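Local coordinates for protein serine-pyruvate aminotransferase (agxt) (Sulfolobus solfataricus, PDB 3ZRP) that probably transfers amino groups from serine to pyruvate, and perhaps from alanine to glyoxylate, with pyridoxal 5'-phosphate as its cofactor, at residues V131-V136 with E158-D163; L285-V290 with T302-K307; G218-L223 with A239-P244; L37-K42 with Q251-F256. All coordinates share one frame; numbering follows the deposited sequence. Where two conformers were deposited one is given.

Interaction 1. Residues V131-V136 with E158-D163; sequences VALTHV and ELIVVD. With PLP (pyridoxal-5'-phosphate), chain C.
Two donors grip the main-chain oxygen of Asp163: His135 N gives a hydrogen bond to Asp163 O over 2.8 Å, and water 2, which accepts from Val136 N, gives it a second. His135 N arrives 32° off the carbonyl plane, just where its chain leaves the strand. Behind this joint Val131-Thr134 and Leu159-Asp163 run parallel, their axes 4.6 Å apart at closest approach, with Val131 beside Ile160 and Thr134 beside Asp163. The amides of Val131 and Leu133 donate to Leu159 O and Val161 O, while those of Val161 and Asp163 donate back to Val131 O and Leu133 O. The straightest bond, Val161 N to Val131 O, spans 2.9 Å at 174°.

Thr134 and Asp163 project side by side in the same direction, and water 1 joins Thr134 OG1 to Asp163 OD2. With CG anti to the backbone N (chi1 165°), the Asp163 carboxylate leans to the cofactor, its OD2 lying 2.8 Å from PLP N1. Its OD1 accepts from Val165 N, so both oxygens are engaged and the rotation of the group is fixed. An aspartate opposite the pyridine nitrogen is a hallmark of fold-type I aminotransferases. On the other face Leu133 CD1 meets Val162 CG2 at 4.3 Å, and His135 CB rests 3.8 Å from Val162 CG1.

Helix 146-153, the crossover of this beta-alpha-beta unit, packs on the face bearing Val131, Leu133 and Ile160. Strands 79-83 and 182-186 flank the pair within the large sheet.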
# COMPACT_ATOMS: atom_id res chain seq x y z
N VAL A 131 -9.46 0.87 -24.18
CA VAL A 131 -10.70 0.23 -23.76
C VAL A 131 -10.46 -0.51 -22.43
O VAL A 131 -9.52 -1.28 -22.31
CB VAL A 131 -11.23 -0.77 -24.85
CG1 VAL A 131 -12.53 -1.41 -24.36
CG2 VAL A 131 -11.44 -0.02 -26.18
N ALA A 132 -11.33 -0.24 -21.46
CA ALA A 132 -11.27 -0.87 -20.15
C ALA A 132 -12.40 -1.87 -19.97
O ALA A 132 -13.60 -1.51 -20.11
CB ALA A 132 -11.33 0.21 -19.01
N LEU A 133 -12.03 -3.10 -19.61
CA LEU A 133 -12.99 -4.18 -19.35
C LEU A 133 -12.89 -4.62 -17.88
O LEU A 133 -11.85 -4.43 -17.24
CB LEU A 133 -12.67 -5.36 -20.26
CG LEU A 133 -12.54 -5.17 -21.77
CD1 LEU A 133 -12.31 -6.55 -22.40
CD2 LEU A 133 -13.79 -4.55 -22.36
N THR A 134 -13.97 -5.21 -17.35
CA THR A 134 -13.93 -5.90 -16.05
C THR A 134 -14.15 -7.38 -16.28
O THR A 134 -15.24 -7.76 -16.78
CB THR A 134 -15.04 -5.39 -15.12
OG1 THR A 134 -15.05 -3.97 -15.13
CG2 THR A 134 -14.87 -5.92 -13.67
N HIS A 135 -13.18 -8.22 -15.90
CA HIS A 135 -13.35 -9.67 -16.13
C HIS A 135 -14.52 -10.25 -15.31
O HIS A 135 -15.45 -10.85 -15.86
CB HIS A 135 -12.06 -10.44 -15.91
CG HIS A 135 -12.05 -11.80 -16.53
ND1 HIS A 135 -10.92 -12.59 -16.57
CD2 HIS A 135 -13.02 -12.49 -17.20
CE1 HIS A 135 -11.20 -13.71 -17.21
NE2 HIS A 135 -12.46 -13.68 -17.59
N VAL A 136 -14.49 -10.02 -14.00
CA VAL A 136 -15.63 -10.38 -13.16
C VAL A 136 -16.04 -9.15 -12.38
O VAL A 136 -15.23 -8.59 -11.66
CB VAL A 136 -15.26 -11.53 -12.19
CG1 VAL A 136 -16.35 -11.72 -11.11
CG2 VAL A 136 -15.00 -12.83 -12.96
N GLU A 158 -6.02 1.13 -29.64
CA GLU A 158 -4.58 1.07 -29.37
C GLU A 158 -4.28 0.17 -28.16
O GLU A 158 -3.35 -0.63 -28.20
CB GLU A 158 -4.00 2.46 -29.16
CG GLU A 158 -4.16 3.41 -30.35
CD GLU A 158 -3.62 4.79 -30.05
OE1 GLU A 158 -2.47 4.88 -29.56
OE2 GLU A 158 -4.34 5.78 -30.27
N LEU A 159 -5.08 0.31 -27.10
CA LEU A 159 -4.77 -0.36 -25.83
C LEU A 159 -6.00 -1.01 -25.21
O LEU A 159 -7.08 -0.43 -25.22
CB LEU A 159 -4.17 0.65 -24.82
CG LEU A 159 -2.81 1.27 -25.12
CD1 LEU A 159 -2.48 2.40 -24.10
CD2 LEU A 159 -1.71 0.20 -25.13
N ILE A 160 -5.83 -2.21 -24.66
CA ILE A 160 -6.92 -2.88 -23.93
C ILE A 160 -6.44 -3.27 -22.53
O ILE A 160 -5.39 -3.91 -22.38
CB ILE A 160 -7.44 -4.13 -24.71
CG1 ILE A 160 -7.98 -3.71 -26.10
CG2 ILE A 160 -8.60 -4.82 -23.98
CD1 ILE A 160 -8.20 -4.91 -27.01
N VAL A 161 -7.20 -2.84 -21.52
CA VAL A 161 -6.90 -3.14 -20.13
C VAL A 161 -8.06 -3.95 -19.54
O VAL A 161 -9.24 -3.69 -19.83
CB VAL A 161 -6.57 -1.86 -19.29
CG1 VAL A 161 -5.51 -1.00 -20.00
CG2 VAL A 161 -7.81 -1.04 -18.96
N VAL A 162 -7.72 -4.93 -18.71
CA VAL A 162 -8.74 -5.78 -18.07
C VAL A 162 -8.52 -5.78 -16.58
O VAL A 162 -7.43 -6.10 -16.12
CB VAL A 162 -8.70 -7.24 -18.57
CG1 VAL A 162 -9.80 -8.08 -17.92
CG2 VAL A 162 -8.78 -7.31 -20.14
N ASP A 163 -9.55 -5.38 -15.83
CA ASP A 163 -9.56 -5.52 -14.39
C ASP A 163 -9.93 -6.97 -14.06
O ASP A 163 -11.10 -7.36 -14.17
CB ASP A 163 -10.58 -4.52 -13.82
CG ASP A 163 -10.95 -4.80 -12.35
OD1 ASP A 163 -10.36 -5.64 -11.65
OD2 ASP A 163 -11.91 -4.16 -11.90
N1 PLP C . -12.12 -4.38 -9.13
C2 PLP C . -12.88 -5.45 -8.70
C2A PLP C . -13.58 -6.30 -9.72
C3 PLP C . -12.98 -5.74 -7.32
O3 PLP C . -13.62 -6.72 -6.95
C4 PLP C . -12.31 -4.96 -6.38
C4A PLP C . -12.40 -5.33 -4.89
C5 PLP C . -11.56 -3.86 -6.86
C6 PLP C . -11.45 -3.59 -8.24
C5A PLP C . -10.81 -2.93 -5.96
O4P PLP C . -9.69 -3.53 -5.30
P PLP C . -9.05 -2.95 -3.98
O1P PLP C . -7.95 -3.93 -3.72
O2P PLP C . -10.17 -3.03 -3.00
O3P PLP C . -8.63 -1.57 -4.36
O HOH W 1 -13.44 -2.73 -13.40
O HOH W 2 -12.47 -8.80 -12.09

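Interaction 2. Residues L285-V290 with T302-K307; sequences LGLEIV and TGVILK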
# COMPACT_ATOMS: atom_id res chain seq x y z
N LEU A 285 -32.86 -24.86 -4.11
CA LEU A 285 -33.56 -24.17 -3.01
C LEU A 285 -34.68 -23.28 -3.55
O LEU A 285 -35.50 -22.75 -2.79
CB LEU A 285 -32.59 -23.33 -2.17
CG LEU A 285 -31.73 -24.02 -1.08
CD1 LEU A 285 -30.65 -23.08 -0.51
CD2 LEU A 285 -32.55 -24.59 0.04
N GLY A 286 -34.69 -23.10 -4.88
CA GLY A 286 -35.62 -22.17 -5.52
C GLY A 286 -35.22 -20.72 -5.37
O GLY A 286 -36.07 -19.84 -5.42
N LEU A 287 -33.92 -20.46 -5.19
CA LEU A 287 -33.39 -19.10 -5.12
C LEU A 287 -32.90 -18.61 -6.49
O LEU A 287 -32.36 -19.39 -7.29
CB LEU A 287 -32.27 -18.99 -4.08
CG LEU A 287 -32.65 -19.22 -2.60
CD1 LEU A 287 -31.40 -19.50 -1.74
CD2 LEU A 287 -33.46 -18.05 -2.06
N GLU A 288 -33.12 -17.32 -6.74
CA GLU A 288 -32.75 -16.67 -8.00
C GLU A 288 -31.37 -16.01 -7.90
O GLU A 288 -31.06 -15.35 -6.91
CB GLU A 288 -33.79 -15.60 -8.35
CG GLU A 288 -33.70 -15.05 -9.77
CD GLU A 288 -34.74 -13.96 -10.06
OE1 GLU A 288 -35.73 -13.85 -9.30
OE2 GLU A 288 -34.57 -13.22 -11.05
N ILE A 289 -30.55 -16.21 -8.94
CA ILE A 289 -29.21 -15.62 -9.01
C ILE A 289 -29.29 -14.19 -9.60
O ILE A 289 -30.12 -13.91 -10.48
CB ILE A 289 -28.27 -16.55 -9.81
CG1 ILE A 289 -28.08 -17.87 -9.03
CG2 ILE A 289 -26.92 -15.89 -10.08
CD1 ILE A 289 -27.35 -18.98 -9.82
N VAL A 290 -28.45 -13.27 -9.11
CA VAL A 290 -28.45 -11.88 -9.59
C VAL A 290 -28.05 -11.80 -11.08
O VAL A 290 -28.75 -11.15 -11.87
CB VAL A 290 -27.55 -10.97 -8.74
CG1 VAL A 290 -27.29 -9.63 -9.43
CG2 VAL A 290 -28.19 -10.73 -7.40
N THR A 302 -21.27 -15.14 -6.53
CA THR A 302 -22.65 -15.37 -6.92
C THR A 302 -23.54 -14.50 -6.06
O THR A 302 -23.43 -14.52 -4.84
CB THR A 302 -23.04 -16.88 -6.71
OG1 THR A 302 -22.13 -17.71 -7.44
CG2 THR A 302 -24.47 -17.13 -7.22
N GLY A 303 -24.42 -13.73 -6.69
CA GLY A 303 -25.37 -12.88 -5.97
C GLY A 303 -26.67 -13.66 -5.78
O GLY A 303 -27.13 -14.36 -6.72
N VAL A 304 -27.26 -13.55 -4.59
CA VAL A 304 -28.39 -14.40 -4.21
C VAL A 304 -29.54 -13.48 -3.87
O VAL A 304 -29.51 -12.78 -2.86
CB VAL A 304 -28.05 -15.36 -3.01
CG1 VAL A 304 -29.20 -16.30 -2.70
CG2 VAL A 304 -26.77 -16.19 -3.30
N ILE A 305 -30.55 -13.44 -4.74
CA ILE A 305 -31.72 -12.59 -4.54
C ILE A 305 -32.61 -13.15 -3.40
O ILE A 305 -32.89 -14.35 -3.36
CB ILE A 305 -32.54 -12.41 -5.85
CG1 ILE A 305 -31.71 -11.63 -6.89
CG2 ILE A 305 -33.85 -11.66 -5.57
CD1 ILE A 305 -32.11 -11.89 -8.33
N LEU A 306 -32.99 -12.25 -2.50
CA LEU A 306 -33.94 -12.54 -1.42
C LEU A 306 -35.28 -11.84 -1.66
O LEU A 306 -35.35 -10.61 -1.74
CB LEU A 306 -33.37 -12.10 -0.06
CG LEU A 306 -32.18 -12.91 0.45
CD1 LEU A 306 -31.58 -12.26 1.69
CD2 LEU A 306 -32.57 -14.36 0.72
N LYS A 307 -36.34 -12.64 -1.74
CA LYS A 307 -37.69 -12.14 -2.04
C LYS A 307 -38.42 -11.63 -0.80
O LYS A 307 -39.27 -10.75 -0.89
CB LYS A 307 -38.51 -13.24 -2.73
CG LYS A 307 -37.92 -13.71 -4.06
CD LYS A 307 -38.36 -12.81 -5.21
CE LYS A 307 -37.29 -12.68 -6.29
NZ LYS A 307 -36.75 -13.97 -6.79
O HOH W 3 -34.54 -15.70 -5.19
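Charge pairing marks the outer side: Lys307 NZ reaches Glu288 OE1 at 2.7 Å, forming a salt bridge on the anti side of that oxygen and 18° out of the carboxylate plane. The two side chains meet at about a right angle, the extended Glu288 being approached by a Lys307 chain bent at several torsions. The other carboxylate oxygen, OE2, pairs with Arg292. Water 3 supports the same corner, accepting from Glu288 N and Lys307 NZ and donating to Ile305 O.

Main-chain bonds make a single bridge centred on Ile289 and Val304. Ile305 N lies nearly in line with the C=O bond of Glu288, 2.9 Å from Glu288 O, whereas Val290 N, equally far from Gly303 O, sits above the carbonyl plane, 53° out of it.

Apolar groups fill the remainder. Ile305 CD1 lies against the aliphatic part and carboxylate carbon of Glu288, 3.8 Å from CD. Val290 CG2 meets Ile305 CG1 at 3.7 Å and also rests on the backbone of Gly303. Farther along, Leu287 CD1 touches Val304 CG1, and the CG2 methyls of Ile289 and Thr302 meet at 4.0 Å.

Glu288 is a calcium ligand in a crystal of this protein, though no calcium is bound to this chain. Flanked by lysine and arginine, its carboxylate is probably stabilised as the anion, and a calcium ion binding there would probably compete with these cationic partners for its oxygens.

Interaction 3. Residues G218-L223 with A239-P244; sequences GYYLDL and AYFATP. With PLP (pyridoxal-5'-phosphate), chain D.
Tyr219 reaches Phe241 through its ring; CG lies anti to the backbone N (chi1 -166°), which carries the ring over to Phe241. Beyond CB and CG, Tyr219 CD2 comes within 3.9 Å of Phe241 CZ, and Tyr219 CE2 within 3.5 Å of Phe241 CE1. Tyr219 CZ lies in the Phe241 plane at the edge of that ring, and the hydroxyl OH ends 3.7 Å from Phe241 CE1. The planes are inclined at 56°, and the two side chains slide past each other in opposite directions. A serine in place of Tyr219 is likely to open a gap along CE1 and CZ of Phe241, leaving that ring freer to shift.

Next door, Tyr220 CE1 touches Ala242 CB at 3.8 Å, and Tyr220 OH donates to water 4, which in turn donates to Thr243 O and PLP O3P. Three donors converge on PLP O1P: Tyr240 OH and Thr243 OG1, each at 2.7 Å, and Thr243 N. Glu68 of the second subunit accepts from the amides of Tyr219 and Tyr220.

The same PLP also binds Thr64, Gln188 and other residues of the second subunit; such a phosphate site, completed across the dimer interface, is characteristic of fold-type I aminotransferases.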
# COMPACT_ATOMS: atom_id res chain seq x y z
N GLY A 218 0.53 10.61 -11.84
CA GLY A 218 1.17 11.22 -10.69
C GLY A 218 2.56 10.67 -10.47
O GLY A 218 3.27 10.24 -11.40
N TYR A 219 2.98 10.69 -9.22
CA TYR A 219 4.29 10.22 -8.85
C TYR A 219 4.26 8.77 -8.34
O TYR A 219 4.84 7.88 -8.97
CB TYR A 219 4.88 11.14 -7.80
CG TYR A 219 6.36 10.96 -7.55
CD1 TYR A 219 7.31 11.36 -8.51
CD2 TYR A 219 6.82 10.36 -6.37
CE1 TYR A 219 8.67 11.19 -8.27
CE2 TYR A 219 8.18 10.20 -6.12
CZ TYR A 219 9.10 10.62 -7.08
OH TYR A 219 10.42 10.45 -6.82
N TYR A 220 3.62 8.52 -7.20
CA TYR A 220 3.55 7.18 -6.62
C TYR A 220 3.01 6.09 -7.56
O TYR A 220 3.47 4.94 -7.49
CB TYR A 220 2.67 7.17 -5.37
CG TYR A 220 3.02 6.09 -4.37
CD1 TYR A 220 4.23 6.11 -3.69
CD2 TYR A 220 2.09 5.08 -4.06
CE1 TYR A 220 4.54 5.10 -2.73
CE2 TYR A 220 2.38 4.10 -3.11
CZ TYR A 220 3.60 4.12 -2.46
OH TYR A 220 3.85 3.14 -1.53
N LEU A 221 2.08 6.46 -8.43
CA LEU A 221 1.41 5.48 -9.30
C LEU A 221 1.87 5.53 -10.74
O LEU A 221 1.23 4.93 -11.61
CB LEU A 221 -0.12 5.58 -9.24
CG LEU A 221 -0.71 5.41 -7.83
CD1 LEU A 221 -2.24 5.55 -7.84
CD2 LEU A 221 -0.31 4.11 -7.18
N ASP A 222 2.95 6.26 -11.00
CA ASP A 222 3.55 6.17 -12.34
C ASP A 222 4.36 4.88 -12.38
O ASP A 222 5.31 4.70 -11.61
CB ASP A 222 4.42 7.41 -12.62
CG ASP A 222 5.08 7.38 -14.01
OD1 ASP A 222 4.95 6.38 -14.75
OD2 ASP A 222 5.75 8.38 -14.32
N LEU A 223 3.92 3.95 -13.25
CA LEU A 223 4.56 2.66 -13.42
C LEU A 223 6.05 2.78 -13.83
O LEU A 223 6.84 1.88 -13.51
CB LEU A 223 3.78 1.79 -14.41
CG LEU A 223 2.37 1.36 -13.96
CD1 LEU A 223 1.63 0.65 -15.11
CD2 LEU A 223 2.44 0.49 -12.67
N ALA A 239 16.78 -2.40 -5.63
CA ALA A 239 16.62 -1.01 -6.09
C ALA A 239 15.64 -0.31 -5.16
O ALA A 239 14.87 -0.97 -4.45
CB ALA A 239 16.12 -0.98 -7.51
N TYR A 240 15.65 1.02 -5.15
CA TYR A 240 14.71 1.75 -4.28
C TYR A 240 13.95 2.82 -5.05
O TYR A 240 14.56 3.72 -5.66
CB TYR A 240 15.45 2.37 -3.11
CG TYR A 240 14.53 3.24 -2.25
CD1 TYR A 240 13.58 2.66 -1.42
CD2 TYR A 240 14.58 4.63 -2.35
CE1 TYR A 240 12.72 3.46 -0.65
CE2 TYR A 240 13.75 5.43 -1.59
CZ TYR A 240 12.82 4.84 -0.75
OH TYR A 240 11.96 5.65 -0.04
N PHE A 241 12.63 2.73 -5.05
CA PHE A 241 11.85 3.87 -5.49
C PHE A 241 11.15 4.38 -4.23
O PHE A 241 11.39 5.50 -3.78
CB PHE A 241 10.79 3.51 -6.54
CG PHE A 241 9.72 4.58 -6.70
CD1 PHE A 241 10.09 5.93 -6.91
CD2 PHE A 241 8.37 4.27 -6.56
CE1 PHE A 241 9.12 6.94 -7.02
CE2 PHE A 241 7.39 5.29 -6.67
CZ PHE A 241 7.76 6.61 -6.88
N ALA A 242 10.27 3.54 -3.69
CA ALA A 242 9.59 3.85 -2.43
C ALA A 242 9.47 2.53 -1.68
O ALA A 242 9.46 1.47 -2.30
CB ALA A 242 8.23 4.42 -2.72
N THR A 243 9.35 2.57 -0.36
CA THR A 243 9.34 1.32 0.40
C THR A 243 8.08 0.50 0.04
O THR A 243 6.97 1.00 0.19
CB THR A 243 9.41 1.56 1.92
OG1 THR A 243 10.57 2.34 2.22
CG2 THR A 243 9.49 0.22 2.65
N PRO A 244 8.26 -0.74 -0.46
CA PRO A 244 7.13 -1.61 -0.75
C PRO A 244 6.66 -2.39 0.50
O PRO A 244 7.41 -2.45 1.51
CB PRO A 244 7.72 -2.61 -1.79
CG PRO A 244 9.12 -2.74 -1.34
CD PRO A 244 9.55 -1.38 -0.84
N1 PLP D . 10.82 10.79 3.89
C2 PLP D . 11.88 10.36 4.65
C2A PLP D . 12.54 11.36 5.57
C3 PLP D . 12.32 9.02 4.59
O3 PLP D . 13.27 8.64 5.30
C4 PLP D . 11.67 8.11 3.74
C4A PLP D . 12.16 6.65 3.72
C5 PLP D . 10.60 8.58 2.96
C6 PLP D . 10.16 9.91 3.04
C5A PLP D . 9.84 7.70 2.02
O4P PLP D . 9.01 6.71 2.68
P PLP D . 8.55 5.41 1.90
O1P PLP D . 9.81 4.79 1.38
O2P PLP D . 7.85 4.66 2.96
O3P PLP D . 7.72 5.90 0.77
O HOH W 4 6.09 3.58 0.06

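Interaction 4. Residues L37-K42 with Q251-F256; sequences LAYSLK and QLAEAF
Ser40 and Ala253 form the tight centre of this helix pair, their CA atoms 4.9 Å apart and Ser40 OG only 3.3 Å from Ala253 CA. Small side chains at this point let the axes approach to 8.5 Å, crossing at 44°. Ser40 OG makes its hydrogen bond within its own helix, to Ala36 O, and so presents itself to Ala253 purely by packing. Ser40 CB faces both Leu252 CD2 and Phe256 CD2, at 3.9 Å from each. The Phe256 ring reaches past it along the Ser40 backbone, with CE2 3.4 Å from Ser40 O.

Helices 31-48 and 246-262 lie together on the edge region of the large sheet in this class-V aminotransferase: Ser40 and Leu252 both touch Ile58 of strand 55-60, while Leu252 and Phe256 press on Leu199 of strand 197-202.

The other flank is partly open to solvent. There Tyr39, with CG anti to the backbone N (chi1 -174°), extends across to the neighbouring helix, bringing CE2 to 3.2 Å from Ala253 O and 3.8 Å from Phe256 CB. Replaced by an alanine, Tyr39 would probably leave a groove here, with Ala253 O and the Phe256 CB group uncovered. The hydroxyl end is held more loosely: water 5 spans Tyr39 OH and Phe256 O through weak bonds, the one to Phe256 O being 3.4 Å long.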
# COMPACT_ATOMS: atom_id res chain seq x y z
N LEU A 37 10.26 -11.18 -4.47
CA LEU A 37 9.72 -10.29 -5.49
C LEU A 37 9.88 -10.90 -6.88
O LEU A 37 8.93 -10.94 -7.64
CB LEU A 37 10.38 -8.91 -5.43
CG LEU A 37 9.89 -7.86 -6.46
CD1 LEU A 37 8.37 -7.75 -6.51
CD2 LEU A 37 10.48 -6.47 -6.18
N ALA A 38 11.08 -11.39 -7.20
CA ALA A 38 11.33 -12.04 -8.49
C ALA A 38 10.40 -13.24 -8.71
O ALA A 38 9.85 -13.43 -9.81
CB ALA A 38 12.81 -12.49 -8.60
N TYR A 39 10.24 -14.04 -7.67
CA TYR A 39 9.38 -15.20 -7.74
C TYR A 39 7.90 -14.82 -7.97
O TYR A 39 7.19 -15.47 -8.74
CB TYR A 39 9.55 -16.07 -6.49
CG TYR A 39 8.78 -17.36 -6.58
CD1 TYR A 39 9.37 -18.51 -7.16
CD2 TYR A 39 7.46 -17.44 -6.15
CE1 TYR A 39 8.65 -19.71 -7.25
CE2 TYR A 39 6.74 -18.63 -6.24
CZ TYR A 39 7.35 -19.76 -6.80
OH TYR A 39 6.63 -20.93 -6.90
N SER A 40 7.44 -13.78 -7.29
CA SER A 40 6.06 -13.32 -7.48
C SER A 40 5.84 -12.77 -8.88
O SER A 40 4.80 -13.02 -9.50
CB SER A 40 5.68 -12.28 -6.40
OG SER A 40 5.78 -12.87 -5.13
N LEU A 41 6.83 -12.03 -9.39
CA LEU A 41 6.77 -11.52 -10.74
C LEU A 41 6.59 -12.67 -11.75
O LEU A 41 5.74 -12.57 -12.65
CB LEU A 41 8.00 -10.65 -11.05
CG LEU A 41 8.09 -9.34 -10.26
CD1 LEU A 41 9.40 -8.67 -10.51
CD2 LEU A 41 6.93 -8.38 -10.60
N LYS A 42 7.35 -13.75 -11.59
CA LYS A 42 7.20 -14.93 -12.47
C LYS A 42 5.84 -15.60 -12.31
O LYS A 42 5.23 -16.02 -13.30
CB LYS A 42 8.31 -15.97 -12.23
CG LYS A 42 9.66 -15.45 -12.62
CD LYS A 42 10.75 -16.47 -12.36
CE LYS A 42 12.09 -15.77 -12.17
NZ LYS A 42 12.55 -15.04 -13.38
N GLN A 251 4.59 -13.04 1.72
CA GLN A 251 3.36 -13.83 1.75
C GLN A 251 2.88 -14.16 0.33
O GLN A 251 2.51 -15.31 0.03
CB GLN A 251 2.27 -13.13 2.59
CG GLN A 251 2.62 -13.06 4.07
CD GLN A 251 1.78 -12.07 4.89
OE1 GLN A 251 1.60 -10.92 4.50
NE2 GLN A 251 1.32 -12.51 6.05
N LEU A 252 2.90 -13.15 -0.55
CA LEU A 252 2.52 -13.33 -1.97
C LEU A 252 3.36 -14.42 -2.67
O LEU A 252 2.83 -15.21 -3.45
CB LEU A 252 2.56 -12.00 -2.77
CG LEU A 252 2.14 -12.08 -4.26
CD1 LEU A 252 0.66 -12.54 -4.43
CD2 LEU A 252 2.37 -10.77 -5.03
N ALA A 253 4.67 -14.45 -2.42
CA ALA A 253 5.54 -15.45 -3.09
C ALA A 253 5.16 -16.89 -2.70
O ALA A 253 5.19 -17.83 -3.53
CB ALA A 253 7.01 -15.18 -2.78
N GLU A 254 4.79 -17.04 -1.43
CA GLU A 254 4.32 -18.30 -0.90
C GLU A 254 2.95 -18.67 -1.47
O GLU A 254 2.72 -19.84 -1.78
CB GLU A 254 4.27 -18.24 0.63
CG GLU A 254 3.79 -19.53 1.34
CD GLU A 254 4.71 -20.76 1.11
OE1 GLU A 254 5.81 -20.63 0.52
OE2 GLU A 254 4.33 -21.87 1.54
N ALA A 255 2.03 -17.71 -1.60
CA ALA A 255 0.77 -17.99 -2.31
C ALA A 255 1.06 -18.51 -3.72
O ALA A 255 0.48 -19.52 -4.15
CB ALA A 255 -0.14 -16.76 -2.35
N PHE A 256 1.96 -17.84 -4.44
CA PHE A 256 2.27 -18.30 -5.79
C PHE A 256 2.91 -19.71 -5.82
O PHE A 256 2.68 -20.47 -6.78
CB PHE A 256 3.16 -17.30 -6.54
CG PHE A 256 2.41 -16.18 -7.21
CD1 PHE A 256 1.39 -16.45 -8.13
CD2 PHE A 256 2.74 -14.84 -6.94
CE1 PHE A 256 0.70 -15.41 -8.76
CE2 PHE A 256 2.06 -13.80 -7.58
CZ PHE A 256 1.04 -14.08 -8.48
O HOH W 5 4.90 -19.76 -9.21

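In the fold
From the N terminus, helix 31-48 supplies the first half of interaction 4, which waits more than 200 residues for helix 246-262 and so closes the longest loop. Interactions 1 and 3 both fall within that loop, one after the other: the first pairs neighbouring central strands that the chain connects by way of helix 146-153, the second brings together the ends flanking helix 223-234. Interaction 2 opens only after interaction 4 has closed, linking the turn after helix 264-284 to strand 301-305 of the small sheet, and no two loops cross. Interactions 1 and 3 each touch a PLP, but of different active sites in the dimer. Interactions 2 and 3 lie about 43 Å apart, centre to centre.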